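Local coordinates for glycinin A3B4 subunit (Glycine max, PDB 2D5F), which serves as a seed storage protein of soybean, an 11S globulin of the cupin superfamily that assembles into hexamers, at residues B[50-61]-B[131-142]; B[22-30]-B[233-241]. One frame throughout, in Å; residues are numbered along the deposited sequence. Where two conformers were deposited one is given.

Interaction 1 (B[50-61]-B[131-142]); sequences RTLNRNGLHLPS and YWTYNTGDEPVV. With CO3 (carbonate ion), chain E.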
# COMPACT_ATOMS: atom_id res chain seq x y z
N ARG B 50 -30.53 14.14 14.42
CA ARG B 50 -31.28 14.98 13.49
C ARG B 50 -32.62 14.39 13.11
O ARG B 50 -32.76 13.19 12.88
CB ARG B 50 -30.45 15.22 12.22
CG ARG B 50 -29.26 16.14 12.45
CD ARG B 50 -28.18 15.96 11.39
NE ARG B 50 -26.87 16.29 11.94
CZ ARG B 50 -25.72 15.86 11.46
NH1 ARG B 50 -24.58 16.22 12.03
NH2 ARG B 50 -25.69 15.06 10.40
N THR B 51 -33.63 15.26 13.06
CA THR B 51 -34.96 14.83 12.70
C THR B 51 -35.47 15.65 11.53
O THR B 51 -35.49 16.88 11.58
CB THR B 51 -35.95 14.98 13.87
OG1 THR B 51 -35.53 14.14 14.95
CG2 THR B 51 -37.36 14.57 13.44
N LEU B 52 -35.84 14.96 10.46
CA LEU B 52 -36.37 15.62 9.28
C LEU B 52 -37.85 15.28 9.26
O LEU B 52 -38.22 14.11 9.14
CB LEU B 52 -35.72 15.09 8.00
CG LEU B 52 -34.28 15.49 7.65
CD1 LEU B 52 -33.35 15.22 8.82
CD2 LEU B 52 -33.85 14.72 6.41
N ASN B 53 -38.69 16.28 9.41
CA ASN B 53 -40.12 16.05 9.38
C ASN B 53 -40.54 15.80 7.93
O ASN B 53 -39.71 15.86 7.02
CB ASN B 53 -40.85 17.26 9.96
CG ASN B 53 -40.67 17.37 11.47
OD1 ASN B 53 -40.71 18.46 12.04
ND2 ASN B 53 -40.48 16.24 12.12
N ARG B 54 -41.82 15.51 7.73
CA ARG B 54 -42.37 15.25 6.40
C ARG B 54 -41.93 16.37 5.45
O ARG B 54 -42.05 17.55 5.77
CB ARG B 54 -43.89 15.17 6.47
CG ARG B 54 -44.56 14.59 5.24
CD ARG B 54 -45.97 14.11 5.59
NE ARG B 54 -46.67 13.56 4.44
CZ ARG B 54 -47.06 14.27 3.38
NH1 ARG B 54 -46.80 15.57 3.32
NH2 ARG B 54 -47.70 13.68 2.39
N ASN B 55 -41.41 15.98 4.29
CA ASN B 55 -40.94 16.93 3.29
C ASN B 55 -39.78 17.77 3.82
O ASN B 55 -39.47 18.83 3.28
CB ASN B 55 -42.07 17.87 2.85
CG ASN B 55 -43.10 17.19 1.96
OD1 ASN B 55 -43.98 17.85 1.42
ND2 ASN B 55 -42.99 15.88 1.80
N GLY B 56 -39.13 17.29 4.88
CA GLY B 56 -38.02 18.02 5.46
C GLY B 56 -36.74 17.94 4.66
O GLY B 56 -36.33 16.87 4.22
N LEU B 57 -36.10 19.09 4.46
CA LEU B 57 -34.86 19.18 3.71
C LEU B 57 -33.75 19.81 4.54
O LEU B 57 -33.85 20.97 4.96
CB LEU B 57 -35.07 20.00 2.43
CG LEU B 57 -33.82 20.40 1.63
CD1 LEU B 57 -33.16 19.19 0.99
CD2 LEU B 57 -34.22 21.40 0.55
N HIS B 58 -32.70 19.05 4.79
CA HIS B 58 -31.57 19.55 5.55
C HIS B 58 -30.67 20.26 4.55
O HIS B 58 -30.07 19.63 3.68
CB HIS B 58 -30.83 18.38 6.21
CG HIS B 58 -29.72 18.81 7.13
ND1 HIS B 58 -28.87 17.91 7.72
CD2 HIS B 58 -29.35 20.03 7.57
CE1 HIS B 58 -28.01 18.56 8.49
NE2 HIS B 58 -28.28 19.85 8.41
N LEU B 59 -30.59 21.58 4.66
CA LEU B 59 -29.79 22.39 3.75
C LEU B 59 -28.33 21.95 3.66
O LEU B 59 -27.72 21.55 4.66
CB LEU B 59 -29.88 23.87 4.14
CG LEU B 59 -31.31 24.43 4.21
CD1 LEU B 59 -31.27 25.92 4.49
CD2 LEU B 59 -32.03 24.16 2.89
N PRO B 60 -27.74 22.03 2.46
CA PRO B 60 -26.35 21.64 2.24
C PRO B 60 -25.31 22.24 3.18
O PRO B 60 -25.30 23.45 3.43
CB PRO B 60 -26.11 22.01 0.77
CG PRO B 60 -27.07 23.14 0.54
CD PRO B 60 -28.31 22.68 1.26
N SER B 61 -24.44 21.38 3.71
CA SER B 61 -23.39 21.80 4.62
C SER B 61 -22.23 20.80 4.59
O SER B 61 -22.36 19.71 4.03
CB SER B 61 -23.92 21.89 6.04
OG SER B 61 -24.18 20.60 6.57
N TYR B 131 -23.09 18.03 1.74
CA TYR B 131 -24.15 17.03 1.63
C TYR B 131 -25.46 17.64 2.09
O TYR B 131 -25.48 18.57 2.90
CB TYR B 131 -23.85 15.79 2.48
CG TYR B 131 -24.21 15.95 3.94
CD1 TYR B 131 -23.40 16.69 4.80
CD2 TYR B 131 -25.38 15.38 4.45
CE1 TYR B 131 -23.75 16.87 6.14
CE2 TYR B 131 -25.74 15.56 5.80
CZ TYR B 131 -24.92 16.30 6.63
OH TYR B 131 -25.25 16.45 7.95
N TRP B 132 -26.56 17.09 1.56
CA TRP B 132 -27.91 17.51 1.91
C TRP B 132 -28.77 16.25 1.97
O TRP B 132 -28.46 15.25 1.32
CB TRP B 132 -28.49 18.47 0.86
CG TRP B 132 -28.52 17.92 -0.54
CD1 TRP B 132 -27.56 18.07 -1.50
CD2 TRP B 132 -29.54 17.09 -1.11
NE1 TRP B 132 -27.91 17.37 -2.63
CE2 TRP B 132 -29.11 16.76 -2.42
CE3 TRP B 132 -30.76 16.58 -0.65
CZ2 TRP B 132 -29.87 15.95 -3.28
CZ3 TRP B 132 -31.52 15.77 -1.50
CH2 TRP B 132 -31.07 15.46 -2.80
N THR B 133 -29.82 16.29 2.78
CA THR B 133 -30.71 15.13 2.91
C THR B 133 -32.17 15.58 2.84
O THR B 133 -32.49 16.71 3.17
CB THR B 133 -30.48 14.39 4.24
OG1 THR B 133 -30.78 15.27 5.33
CG2 THR B 133 -29.02 13.92 4.34
N TYR B 134 -33.03 14.66 2.42
CA TYR B 134 -34.45 14.96 2.28
C TYR B 134 -35.29 13.76 2.67
O TYR B 134 -34.96 12.62 2.33
CB TYR B 134 -34.74 15.34 0.83
CG TYR B 134 -36.21 15.50 0.51
CD1 TYR B 134 -36.93 16.60 0.98
CD2 TYR B 134 -36.88 14.55 -0.26
CE1 TYR B 134 -38.28 16.75 0.70
CE2 TYR B 134 -38.24 14.69 -0.55
CZ TYR B 134 -38.93 15.79 -0.06
OH TYR B 134 -40.27 15.94 -0.32
N ASN B 135 -36.38 14.02 3.39
CA ASN B 135 -37.30 12.98 3.83
C ASN B 135 -38.24 12.67 2.67
O ASN B 135 -38.97 13.55 2.21
CB ASN B 135 -38.09 13.49 5.04
CG ASN B 135 -38.95 12.42 5.66
OD1 ASN B 135 -39.48 12.60 6.77
ND2 ASN B 135 -39.11 11.29 4.97
N THR B 136 -38.20 11.44 2.19
CA THR B 136 -39.04 11.01 1.07
C THR B 136 -40.27 10.23 1.53
O THR B 136 -41.06 9.78 0.70
CB THR B 136 -38.27 10.11 0.11
OG1 THR B 136 -37.93 8.89 0.79
CG2 THR B 136 -37.00 10.79 -0.38
N GLY B 137 -40.43 10.07 2.84
CA GLY B 137 -41.57 9.32 3.35
C GLY B 137 -42.52 10.15 4.19
O GLY B 137 -42.37 11.37 4.29
N ASP B 138 -43.49 9.49 4.82
CA ASP B 138 -44.46 10.19 5.63
C ASP B 138 -44.00 10.43 7.06
O ASP B 138 -44.09 11.55 7.56
CB ASP B 138 -45.79 9.44 5.64
CG ASP B 138 -46.48 9.48 4.29
OD1 ASP B 138 -46.57 10.58 3.71
OD2 ASP B 138 -46.94 8.42 3.82
N GLU B 139 -43.50 9.39 7.72
CA GLU B 139 -43.03 9.57 9.08
C GLU B 139 -41.72 10.36 9.05
O GLU B 139 -41.04 10.43 8.02
CB GLU B 139 -42.81 8.21 9.75
CG GLU B 139 -41.60 7.44 9.28
CD GLU B 139 -41.47 6.10 9.99
OE1 GLU B 139 -41.74 6.04 11.21
OE2 GLU B 139 -41.11 5.10 9.33
N PRO B 140 -41.36 10.99 10.17
CA PRO B 140 -40.13 11.77 10.19
C PRO B 140 -38.88 10.90 10.15
O PRO B 140 -38.89 9.76 10.60
CB PRO B 140 -40.24 12.56 11.50
CG PRO B 140 -41.01 11.62 12.37
CD PRO B 140 -42.09 11.11 11.44
N VAL B 141 -37.81 11.44 9.58
CA VAL B 141 -36.56 10.71 9.52
C VAL B 141 -35.77 11.09 10.76
O VAL B 141 -35.61 12.27 11.07
CB VAL B 141 -35.72 11.09 8.28
CG1 VAL B 141 -34.28 10.60 8.45
CG2 VAL B 141 -36.35 10.47 7.03
N VAL B 142 -35.31 10.08 11.49
CA VAL B 142 -34.51 10.31 12.68
C VAL B 142 -33.15 9.64 12.47
O VAL B 142 -33.07 8.44 12.20
CB VAL B 142 -35.19 9.72 13.94
CG1 VAL B 142 -34.31 9.96 15.15
CG2 VAL B 142 -36.56 10.38 14.14
C CO3 E . -28.79 14.53 8.27
O1 CO3 E . -29.41 15.31 7.47
O2 CO3 E . -27.62 14.86 8.66
O3 CO3 E . -29.35 13.44 8.67
O HOH W 1 -41.48 13.61 2.92
O HOH W 2 -26.26 19.34 5.70
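Tyr131 and Arg50 close on the carbonate from opposite directions, guanidinium and phenol planes 39° apart. From CB the side chain turns CG between backbone N and carbonyl carbon (chi1 82°), bringing Tyr131 OH beside His58 CE1, ring planes nearly at right angles. Tyr131 CD1 lies 3.3 Å from Ser61 O, CE1 passes Ser61 OG, and CE2 borders the carbonate. At the tip, Tyr131 OH donates to carbonate O2 (2.9 Å), which also takes a bond from Arg50 NH2 at 2.6 Å; Gln67 holds Arg50 NH1. Carbonate O1 is gripped by His58 ND1 (2.7 Å, nearly straight at 163°) and Thr133 OG1 (2.5 Å). One water lies over the centre of the His58 ring and, toward the rim, on a face of Tyr131, tying Leu59 O, Ser61 OG and Tyr131 O together. A leucine in place of Tyr131 would probably leave carbonate O2 without its hydroxyl donor and open a gap beside the imidazole. Strands 56-61 and 131-135 run antiparallel, with a beta bulge between His58 and Ser61. Across the type II turn Asn53 to Gly56 a second ladder pairs Leu52 with Val141, Leu52 N lying 2.8 Å from Val141 O. In one of two modelled conformers Arg54 NE meets the anti side of Asp138 OD1 in a salt bridge (3.1 Å), planes nearly parallel. The carbonate probably came from the crystallisation liquor, but cupins commonly hold ligands in such a polar pocket inside the barrel.

Interaction 2 (B[22-30]-B[233-241]); sequences RVESEGGLI and ERKQIVTVE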
# COMPACT_ATOMS: atom_id res chain seq x y z
N ARG B 22 -30.90 21.97 21.76
CA ARG B 22 -31.88 21.73 20.71
C ARG B 22 -32.00 22.92 19.77
O ARG B 22 -31.91 24.07 20.20
CB ARG B 22 -33.26 21.42 21.32
CG ARG B 22 -33.22 20.33 22.38
CD ARG B 22 -34.53 20.20 23.16
NE ARG B 22 -35.49 19.29 22.54
CZ ARG B 22 -36.43 19.65 21.68
NH1 ARG B 22 -36.55 20.92 21.32
NH2 ARG B 22 -37.25 18.74 21.18
N VAL B 23 -32.19 22.64 18.49
CA VAL B 23 -32.37 23.66 17.47
C VAL B 23 -33.63 23.29 16.71
O VAL B 23 -33.62 22.35 15.91
CB VAL B 23 -31.19 23.71 16.47
CG1 VAL B 23 -31.55 24.60 15.27
CG2 VAL B 23 -29.94 24.24 17.15
N GLU B 24 -34.72 24.01 16.97
CA GLU B 24 -35.98 23.75 16.29
C GLU B 24 -36.07 24.54 15.00
O GLU B 24 -35.96 25.77 15.01
CB GLU B 24 -37.15 24.10 17.22
CG GLU B 24 -37.34 23.11 18.36
CD GLU B 24 -38.31 23.60 19.40
OE1 GLU B 24 -39.33 24.20 19.02
OE2 GLU B 24 -38.06 23.38 20.61
N SER B 25 -36.25 23.84 13.89
CA SER B 25 -36.34 24.48 12.58
C SER B 25 -37.72 24.25 11.97
O SER B 25 -38.51 23.46 12.47
CB SER B 25 -35.30 23.90 11.61
OG SER B 25 -33.99 24.07 12.11
N GLU B 26 -37.98 24.94 10.87
CA GLU B 26 -39.25 24.80 10.18
C GLU B 26 -39.56 23.35 9.83
O GLU B 26 -40.63 22.84 10.15
CB GLU B 26 -39.24 25.63 8.91
CG GLU B 26 -40.38 25.31 7.96
CD GLU B 26 -40.29 26.11 6.68
OE1 GLU B 26 -40.84 27.23 6.63
OE2 GLU B 26 -39.67 25.61 5.72
N GLY B 27 -38.61 22.69 9.18
CA GLY B 27 -38.82 21.32 8.75
C GLY B 27 -38.23 20.21 9.60
O GLY B 27 -38.30 19.04 9.21
N GLY B 28 -37.67 20.55 10.75
CA GLY B 28 -37.09 19.51 11.59
C GLY B 28 -36.51 19.96 12.91
O GLY B 28 -36.76 21.06 13.40
N LEU B 29 -35.70 19.07 13.49
CA LEU B 29 -35.07 19.30 14.78
C LEU B 29 -33.64 18.76 14.80
O LEU B 29 -33.35 17.73 14.18
CB LEU B 29 -35.89 18.60 15.86
CG LEU B 29 -35.41 18.67 17.31
CD1 LEU B 29 -35.51 20.10 17.82
CD2 LEU B 29 -36.24 17.73 18.16
N ILE B 30 -32.76 19.47 15.49
CA ILE B 30 -31.38 19.04 15.64
C ILE B 30 -31.06 19.08 17.12
O ILE B 30 -31.22 20.10 17.78
CB ILE B 30 -30.40 19.97 14.90
CG1 ILE B 30 -30.64 19.88 13.39
CG2 ILE B 30 -28.96 19.56 15.21
CD1 ILE B 30 -29.71 20.76 12.57
N GLU B 233 -35.83 32.81 7.55
CA GLU B 233 -36.03 32.56 8.98
C GLU B 233 -36.40 31.10 9.24
O GLU B 233 -36.84 30.76 10.33
CB GLU B 233 -37.14 33.47 9.52
CG GLU B 233 -36.94 34.94 9.21
CD GLU B 233 -35.69 35.52 9.85
OE1 GLU B 233 -35.29 36.65 9.47
OE2 GLU B 233 -35.10 34.87 10.73
N ARG B 234 -36.20 30.24 8.25
CA ARG B 234 -36.54 28.83 8.37
C ARG B 234 -35.49 28.00 9.12
O ARG B 234 -35.80 26.94 9.66
CB ARG B 234 -36.75 28.23 6.98
CG ARG B 234 -37.84 28.90 6.16
CD ARG B 234 -37.84 28.36 4.74
NE ARG B 234 -36.58 28.66 4.06
CZ ARG B 234 -36.18 28.08 2.94
NH1 ARG B 234 -36.94 27.16 2.36
NH2 ARG B 234 -35.01 28.41 2.40
N LYS B 235 -34.26 28.50 9.15
CA LYS B 235 -33.13 27.83 9.79
C LYS B 235 -32.62 26.68 8.91
O LYS B 235 -33.10 26.52 7.78
CB LYS B 235 -33.51 27.35 11.20
CG LYS B 235 -33.89 28.52 12.12
CD LYS B 235 -34.18 28.08 13.55
CE LYS B 235 -34.84 29.20 14.35
NZ LYS B 235 -34.06 30.48 14.31
N GLN B 236 -31.67 25.90 9.42
CA GLN B 236 -31.03 24.81 8.67
C GLN B 236 -31.84 23.63 8.11
O GLN B 236 -31.35 22.89 7.25
CB GLN B 236 -29.85 24.25 9.47
CG GLN B 236 -30.17 23.90 10.90
CD GLN B 236 -29.72 24.98 11.87
OE1 GLN B 236 -28.71 24.82 12.55
NE2 GLN B 236 -30.46 26.07 11.93
N ILE B 237 -33.05 23.41 8.61
CA ILE B 237 -33.88 22.33 8.09
C ILE B 237 -35.20 22.98 7.69
O ILE B 237 -35.93 23.51 8.53
CB ILE B 237 -34.15 21.23 9.13
CG1 ILE B 237 -32.83 20.55 9.54
CG2 ILE B 237 -35.08 20.18 8.54
CD1 ILE B 237 -33.01 19.40 10.52
N VAL B 238 -35.49 22.94 6.40
CA VAL B 238 -36.70 23.55 5.88
C VAL B 238 -37.74 22.54 5.39
O VAL B 238 -37.43 21.37 5.15
CB VAL B 238 -36.36 24.49 4.72
CG1 VAL B 238 -35.28 25.47 5.16
CG2 VAL B 238 -35.91 23.69 3.51
N THR B 239 -38.97 23.02 5.23
CA THR B 239 -40.05 22.18 4.73
C THR B 239 -40.25 22.53 3.26
O THR B 239 -40.42 23.70 2.91
CB THR B 239 -41.37 22.44 5.48
OG1 THR B 239 -41.21 22.11 6.87
CG2 THR B 239 -42.49 21.61 4.88
N VAL B 240 -40.20 21.51 2.41
CA VAL B 240 -40.38 21.72 0.98
C VAL B 240 -41.87 21.56 0.67
O VAL B 240 -42.38 20.43 0.63
CB VAL B 240 -39.56 20.71 0.14
CG1 VAL B 240 -39.73 21.00 -1.35
CG2 VAL B 240 -38.10 20.77 0.54
N GLU B 241 -42.55 22.68 0.46
CA GLU B 241 -43.98 22.65 0.18
C GLU B 241 -44.21 22.04 -1.20
O GLU B 241 -43.61 22.47 -2.19
CB GLU B 241 -44.56 24.07 0.22
CG GLU B 241 -46.07 24.10 0.36
CD GLU B 241 -46.66 25.48 0.12
OE1 GLU B 241 -46.16 26.45 0.74
OE2 GLU B 241 -47.62 25.59 -0.67
O HOH W 3 -39.67 26.20 3.18
O HOH W 4 -40.70 19.34 7.13
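Glu26 lays its carboxylate against the aliphatic part of Arg234, the carboxylate and guanidinium planes turned 76° apart. Val238 CG1 sits over the centre of one face of that guanidinium, 3.5 Å above it, and a water in its plane meets the edge. This water accepts from Arg234 NH1 and donates to Glu26 OE2 and Thr239 O, bridging charges that do not touch directly. Glu26 reaches out extended, CG anti to the backbone N (chi1 167°), which brings OE2 to Thr239 N at 2.7 Å on its anti lone pair. Its own backbone N gives an almost straight bond to Arg234 O (3.2 Å), and Gly27 N reaches Ile237 O (2.9 Å) from well above the carbonyl plane. Glycine suits position 27, where a CB would run into Val238 O. Ile237 CG2 packs on the Gly27 to Gly28 peptide, and its CD1 meets Ile30 CG1 at 3.8 Å. Arg234 also pairs with Asp232 and bonds to Asn469 O of the second subunit, while Lys235 NZ forms a salt bridge with Asp170. The turn between strands 21-24 and 28-32 thus lies against strand 237-239, which pairs with strand 56-62, while strand 28-32 pairs with strand 46-52.

The centres of interactions 1 and 2 lie about 9 Å apart, on the same side of the chain's centre. Along the chain the order is 22-30, 50-61, 131-142, 233-241, so interaction 1 is nested inside the loop that interaction 2 closes. Two sheets connect them, each through a probable hydrogen bond: strand 28-32 neighbours strand 46-52 (Thr51 N to Leu29 O, 2.7 Å), and strand 237-239 neighbours strand 56-62 (Leu57 N to Val238 O, 2.7 Å). Segment 233-241 is thus tied to one sheet through the turn of 22-30 and to the other through strand 56-62, which carries His58 of the carbonate pocket. Both contacts also touch the second subunit, consistent with a part in oligomer packing.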